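PDB 5DMM: homocysteine S-methyltransferase from Escherichia coli, which catalyses zinc-dependent methyl transfer from S-methylmethionine, or less efficiently S-adenosylmethionine, to homocysteine, yielding methionine. Local coordinates for residues Leu183-Leu197 and Leu216-Ile230. Sequence-based numbering, arbitrary orientation.
Sequences LTAYPRARAWFSFTL and LAGYPQVVALGINCI. With ZN (zinc ion), chain B.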
loop_
_atom_site.group_PDB
_atom_site.type_symbol
_atom_site.label_atom_id
_atom_site.label_comp_id
_atom_site.label_asym_id
_atom_site.label_seq_id
_atom_site.Cartn_x
_atom_site.Cartn_y
_atom_site.Cartn_z
ATOM N N LEU A 183 6.171 14.245 -3.843
ATOM C CA LEU A 183 4.722 14.418 -3.849
ATOM C C LEU A 183 4.284 15.877 -3.919
ATOM O O LEU A 183 3.208 16.168 -4.433
ATOM C CB LEU A 183 4.089 13.758 -2.606
ATOM C CG LEU A 183 4.199 12.234 -2.656
ATOM C CD1 LEU A 183 3.380 11.612 -1.541
ATOM C CD2 LEU A 183 3.776 11.702 -4.017
ATOM N N THR A 184 5.103 16.793 -3.400
ATOM C CA THR A 184 4.747 18.204 -3.450
ATOM C C THR A 184 4.670 18.733 -4.886
ATOM O O THR A 184 4.010 19.741 -5.136
ATOM C CB THR A 184 5.747 19.080 -2.627
ATOM O OG1 THR A 184 7.049 19.049 -3.232
ATOM C CG2 THR A 184 5.834 18.572 -1.193
ATOM N N ALA A 185 5.310 18.039 -5.834
ATOM C CA ALA A 185 5.243 18.438 -7.230
ATOM C C ALA A 185 3.914 18.036 -7.879
ATOM O O ALA A 185 3.678 18.353 -9.051
ATOM C CB ALA A 185 6.412 17.847 -8.004
ATOM N N TYR A 186 3.069 17.329 -7.122
ATOM C CA TYR A 186 1.726 16.904 -7.563
ATOM C C TYR A 186 0.723 17.323 -6.505
ATOM O O TYR A 186 0.327 16.510 -5.665
ATOM C CB TYR A 186 1.669 15.383 -7.792
ATOM C CG TYR A 186 2.804 14.950 -8.665
ATOM C CD1 TYR A 186 4.008 14.525 -8.112
ATOM C CD2 TYR A 186 2.713 15.057 -10.046
ATOM C CE1 TYR A 186 5.075 14.186 -8.914
ATOM C CE2 TYR A 186 3.773 14.724 -10.853
ATOM C CZ TYR A 186 4.949 14.291 -10.276
ATOM O OH TYR A 186 6.008 13.954 -11.074
ATOM N N PRO A 187 0.324 18.606 -6.525
ATOM C CA PRO A 187 -0.378 19.173 -5.363
ATOM C C PRO A 187 -1.727 18.516 -5.029
ATOM O O PRO A 187 -2.174 18.652 -3.895
ATOM C CB PRO A 187 -0.573 20.640 -5.758
ATOM C CG PRO A 187 0.533 20.903 -6.763
ATOM C CD PRO A 187 0.641 19.630 -7.541
ATOM N N ARG A 188 -2.341 17.804 -5.969
ATOM C CA ARG A 188 -3.621 17.146 -5.705
ATOM C C ARG A 188 -3.438 15.777 -5.042
ATOM O O ARG A 188 -4.387 15.185 -4.531
ATOM C CB ARG A 188 -4.415 16.990 -7.007
ATOM C CG ARG A 188 -4.553 18.277 -7.811
ATOM C CD ARG A 188 -5.528 19.252 -7.167
ATOM N NE ARG A 188 -6.919 18.867 -7.396
ATOM C CZ ARG A 188 -7.968 19.565 -6.972
ATOM N NH1 ARG A 188 -9.197 19.137 -7.227
ATOM N NH2 ARG A 188 -7.790 20.690 -6.293
ATOM N N ALA A 189 -2.213 15.272 -5.061
ATOM C CA ALA A 189 -1.934 13.939 -4.550
ATOM C C ALA A 189 -2.102 13.879 -3.044
ATOM O O ALA A 189 -1.770 14.824 -2.337
ATOM C CB ALA A 189 -0.519 13.502 -4.934
ATOM N N ARG A 190 -2.610 12.751 -2.565
ATOM C CA ARG A 190 -2.617 12.443 -1.138
ATOM C C ARG A 190 -2.005 11.058 -0.962
ATOM O O ARG A 190 -2.129 10.224 -1.860
ATOM C CB ARG A 190 -4.039 12.503 -0.577
ATOM C CG ARG A 190 -4.709 13.869 -0.757
ATOM C CD ARG A 190 -4.027 14.930 0.095
ATOM N NE ARG A 190 -4.706 16.226 0.032
ATOM C CZ ARG A 190 -4.431 17.177 -0.863
ATOM N NH1 ARG A 190 -3.488 16.986 -1.780
ATOM N NH2 ARG A 190 -5.096 18.327 -0.838
ATOM N N ALA A 191 -1.339 10.805 0.167
ATOM C CA ALA A 191 -0.690 9.506 0.369
ATOM C C ALA A 191 -0.690 9.058 1.824
ATOM O O ALA A 191 -0.746 9.896 2.734
ATOM C CB ALA A 191 0.753 9.555 -0.139
ATOM N N TRP A 192 -0.612 7.746 2.041
ATOM C CA TRP A 192 -0.149 7.245 3.327
ATOM C C TRP A 192 1.263 6.733 3.124
ATOM O O TRP A 192 1.653 6.383 2.012
ATOM C CB TRP A 192 -1.084 6.169 3.934
ATOM C CG TRP A 192 -1.077 4.738 3.378
ATOM C CD1 TRP A 192 -0.062 3.819 3.450
ATOM C CD2 TRP A 192 -2.183 4.059 2.756
ATOM N NE1 TRP A 192 -0.462 2.621 2.881
ATOM C CE2 TRP A 192 -1.757 2.744 2.457
ATOM C CE3 TRP A 192 -3.488 4.437 2.422
ATOM C CZ2 TRP A 192 -2.598 1.806 1.842
ATOM C CZ3 TRP A 192 -4.319 3.504 1.819
ATOM C CH2 TRP A 192 -3.872 2.209 1.531
ATOM N N PHE A 193 2.044 6.778 4.195
ATOM C CA PHE A 193 3.389 6.226 4.229
ATOM C C PHE A 193 3.413 5.120 5.271
ATOM O O PHE A 193 3.141 5.367 6.456
ATOM C CB PHE A 193 4.428 7.304 4.584
ATOM C CG PHE A 193 4.866 8.161 3.412
ATOM C CD1 PHE A 193 3.934 8.787 2.592
ATOM C CD2 PHE A 193 6.213 8.373 3.161
ATOM C CE1 PHE A 193 4.346 9.588 1.511
ATOM C CE2 PHE A 193 6.634 9.178 2.085
ATOM C CZ PHE A 193 5.697 9.784 1.264
ATOM N N SER A 194 3.724 3.911 4.827
ATOM C CA SER A 194 3.791 2.771 5.723
ATOM C C SER A 194 5.181 2.144 5.667
ATOM O O SER A 194 5.768 2.026 4.590
ATOM C CB SER A 194 2.706 1.761 5.364
ATOM O OG SER A 194 2.788 0.622 6.205
ATOM N N PHE A 195 5.684 1.741 6.834
ATOM C CA PHE A 195 7.094 1.405 7.045
ATOM C C PHE A 195 7.335 -0.043 7.450
ATOM O O PHE A 195 6.469 -0.675 8.071
ATOM C CB PHE A 195 7.686 2.304 8.144
ATOM C CG PHE A 195 7.266 3.736 8.038
ATOM C CD1 PHE A 195 7.624 4.490 6.931
ATOM C CD2 PHE A 195 6.507 4.323 9.033
ATOM C CE1 PHE A 195 7.233 5.807 6.820
ATOM C CE2 PHE A 195 6.112 5.648 8.927
ATOM C CZ PHE A 195 6.473 6.387 7.817
ATOM N N THR A 196 8.526 -0.556 7.130
ATOM C CA THR A 196 9.022 -1.772 7.781
ATOM C C THR A 196 9.996 -1.372 8.890
ATOM O O THR A 196 10.621 -0.302 8.831
ATOM C CB THR A 196 9.718 -2.750 6.809
ATOM O OG1 THR A 196 10.870 -2.129 6.228
ATOM C CG2 THR A 196 8.755 -3.195 5.730
ATOM N N LEU A 197 10.117 -2.232 9.896
ATOM C CA LEU A 197 10.789 -1.864 11.136
ATOM C C LEU A 197 11.942 -2.784 11.490
ATOM O O LEU A 197 11.937 -3.968 11.146
ATOM C CB LEU A 197 9.781 -1.856 12.292
ATOM C CG LEU A 197 8.599 -0.901 12.134
ATOM C CD1 LEU A 197 7.656 -1.045 13.297
ATOM C CD2 LEU A 197 9.049 0.554 11.993
ATOM N N LEU A 216 7.736 13.786 8.284
ATOM C CA LEU A 216 6.494 13.706 7.521
ATOM C C LEU A 216 5.401 14.644 8.025
ATOM O O LEU A 216 4.479 14.971 7.278
ATOM C CB LEU A 216 5.976 12.265 7.516
ATOM C CG LEU A 216 6.913 11.319 6.766
ATOM C CD1 LEU A 216 6.439 9.875 6.890
ATOM C CD2 LEU A 216 7.025 11.725 5.292
ATOM N N ALA A 217 5.491 15.088 9.283
ATOM C CA ALA A 217 4.497 16.014 9.820
ATOM C C ALA A 217 4.482 17.341 9.067
ATOM O O ALA A 217 3.466 18.034 9.043
ATOM C CB ALA A 217 4.744 16.255 11.292
ATOM N N GLY A 218 5.610 17.687 8.453
ATOM C CA GLY A 218 5.721 18.904 7.667
ATOM C C GLY A 218 5.174 18.816 6.247
ATOM O O GLY A 218 5.262 19.781 5.497
ATOM N N TYR A 219 4.620 17.660 5.878
ATOM C CA TYR A 219 4.028 17.454 4.553
ATOM C C TYR A 219 2.544 17.095 4.663
ATOM O O TYR A 219 2.209 15.940 4.907
ATOM C CB TYR A 219 4.759 16.339 3.794
ATOM C CG TYR A 219 6.226 16.606 3.540
ATOM C CD1 TYR A 219 6.656 17.178 2.345
ATOM C CD2 TYR A 219 7.181 16.289 4.493
ATOM C CE1 TYR A 219 7.995 17.423 2.114
ATOM C CE2 TYR A 219 8.521 16.530 4.266
ATOM C CZ TYR A 219 8.921 17.098 3.077
ATOM O OH TYR A 219 10.253 17.347 2.856
ATOM N N PRO A 220 1.658 18.087 4.498
ATOM C CA PRO A 220 0.205 17.917 4.650
ATOM C C PRO A 220 -0.398 16.862 3.714
ATOM O O PRO A 220 -1.417 16.257 4.058
ATOM C CB PRO A 220 -0.354 19.305 4.317
ATOM C CG PRO A 220 0.778 20.246 4.470
ATOM C CD PRO A 220 2.037 19.489 4.228
ATOM N N GLN A 221 0.217 16.625 2.556
ATOM C CA GLN A 221 -0.297 15.606 1.648
ATOM C C GLN A 221 -0.223 14.198 2.220
ATOM O O GLN A 221 -0.905 13.299 1.721
ATOM C CB GLN A 221 0.458 15.626 0.332
ATOM C CG GLN A 221 0.194 16.847 -0.500
ATOM C CD GLN A 221 1.179 16.947 -1.630
ATOM O OE1 GLN A 221 2.364 17.204 -1.404
ATOM N NE2 GLN A 221 0.710 16.708 -2.857
ATOM N N VAL A 222 0.625 13.995 3.229
ATOM C CA VAL A 222 0.700 12.703 3.907
ATOM C C VAL A 222 -0.404 12.639 4.959
ATOM O O VAL A 222 -0.332 13.283 6.015
ATOM C CB VAL A 222 2.079 12.462 4.549
ATOM C CG1 VAL A 222 2.097 11.126 5.279
ATOM C CG2 VAL A 222 3.180 12.486 3.486
ATOM N N VAL A 223 -1.451 11.889 4.650
ATOM C CA VAL A 223 -2.657 11.925 5.472
ATOM C C VAL A 223 -2.788 10.743 6.433
ATOM O O VAL A 223 -3.742 10.687 7.220
ATOM C CB VAL A 223 -3.910 11.984 4.586
ATOM C CG1 VAL A 223 -3.923 13.289 3.782
ATOM C CG2 VAL A 223 -3.942 10.794 3.644
ATOM N N ALA A 224 -1.844 9.806 6.367
ATOM C CA ALA A 224 -1.804 8.688 7.303
ATOM C C ALA A 224 -0.417 8.031 7.301
ATOM O O ALA A 224 0.340 8.141 6.329
ATOM C CB ALA A 224 -2.904 7.667 6.973
ATOM N N LEU A 225 -0.088 7.377 8.407
ATOM C CA LEU A 225 1.228 6.771 8.644
ATOM C C LEU A 225 1.007 5.404 9.253
ATOM O O LEU A 225 0.053 5.220 9.993
ATOM C CB LEU A 225 2.066 7.604 9.625
ATOM C CG LEU A 225 2.370 9.064 9.346
ATOM C CD1 LEU A 225 3.286 9.593 10.404
ATOM C CD2 LEU A 225 3.028 9.143 8.000
ATOM N N GLY A 226 1.894 4.453 9.009
ATOM C CA GLY A 226 1.735 3.192 9.713
ATOM C C GLY A 226 2.758 2.137 9.397
ATOM O O GLY A 226 3.885 2.447 9.044
ATOM N N ILE A 227 2.353 0.879 9.543
ATOM C CA ILE A 227 3.260 -0.242 9.340
ATOM C C ILE A 227 2.607 -1.327 8.480
ATOM O O ILE A 227 1.392 -1.535 8.530
ATOM C CB ILE A 227 3.696 -0.843 10.693
ATOM C CG1 ILE A 227 2.452 -1.216 11.498
ATOM C CG2 ILE A 227 4.573 0.158 11.454
ATOM C CD1 ILE A 227 2.734 -1.982 12.800
ATOM N N ASN A 228 3.405 -2.011 7.670
ATOM C CA ASN A 228 2.886 -3.151 6.927
ATOM C C ASN A 228 3.992 -4.158 6.659
ATOM O O ASN A 228 5.173 -3.845 6.819
ATOM C CB ASN A 228 2.238 -2.701 5.607
ATOM C CG ASN A 228 3.262 -2.219 4.581
ATOM O OD1 ASN A 228 3.847 -1.141 4.725
ATOM N ND2 ASN A 228 3.463 -3.012 3.522
ATOM N N CYS A 229 3.600 -5.360 6.258
ATOM C CA CYS A 229 4.546 -6.428 5.953
ATOM C C CYS A 229 5.417 -6.735 7.164
ATOM O O CYS A 229 6.619 -6.938 7.054
ATOM C CB CYS A 229 5.399 -6.053 4.741
ATOM S SG CYS A 229 6.101 -7.493 3.887
ATOM N N ILE A 230 4.780 -6.766 8.328
ATOM C CA ILE A 230 5.453 -7.031 9.593
ATOM C C ILE A 230 4.736 -8.199 10.275
ATOM O O ILE A 230 3.570 -8.467 9.978
ATOM C CB ILE A 230 5.449 -5.768 10.492
ATOM C CG1 ILE A 230 6.197 -5.994 11.810
ATOM C CG2 ILE A 230 4.016 -5.318 10.769
ATOM C CD1 ILE A 230 6.158 -4.774 12.737
HETATM ZN ZN ZN B . 3.789 -7.460 2.826
#
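Leu216, at the end of helix 209-217, wedges between Phe193 and Phe195: its CD2 lies over one face of the Phe193 ring, while CD1 meets the edge of Phe195 at CZ, 3.6 Å away. Val222 CG2 comes within 3.7 Å of Phe193 CE1, and Leu225 CD2 fills in against Phe193 CB. Phe193, Phe195, Val222 and Leu225 share the helix-facing side of two neighbouring parallel strands, 191-195 and 222-228, and Leu216 packs onto it from helix 209-217, which links them as a beta-alpha-beta crossover of the homocysteine-binding TIM barrel. Backbone hydrogen bonds tie the strands along their length, Ala191 N to Gln221 O, Gly226 N to Phe193 O and Phe195 N to Gly226 O. On the other side, Ser194 turns OG anti to its own N (chi1 178°), which brings it to Asn228 OD1 at 2.5 Å as a hydrogen-bond donor; that oxygen also accepts from Thr169 N. The next residue, Cys229, binds zinc through SG at 2.5 Å, alongside Cys295. At the opposite end, the extended Gln221 reaches into the 183-189 turns, its NE2 giving bonds to Leu183 O (3.0 Å) and Ala189 O (3.2 Å). Arg190 NH1 also bonds Ala189 O, from the face opposite Gln221 NE2. A leucine in place of Gln221 would probably leave both carbonyls without this donor and the turns less firmly tied to the strand.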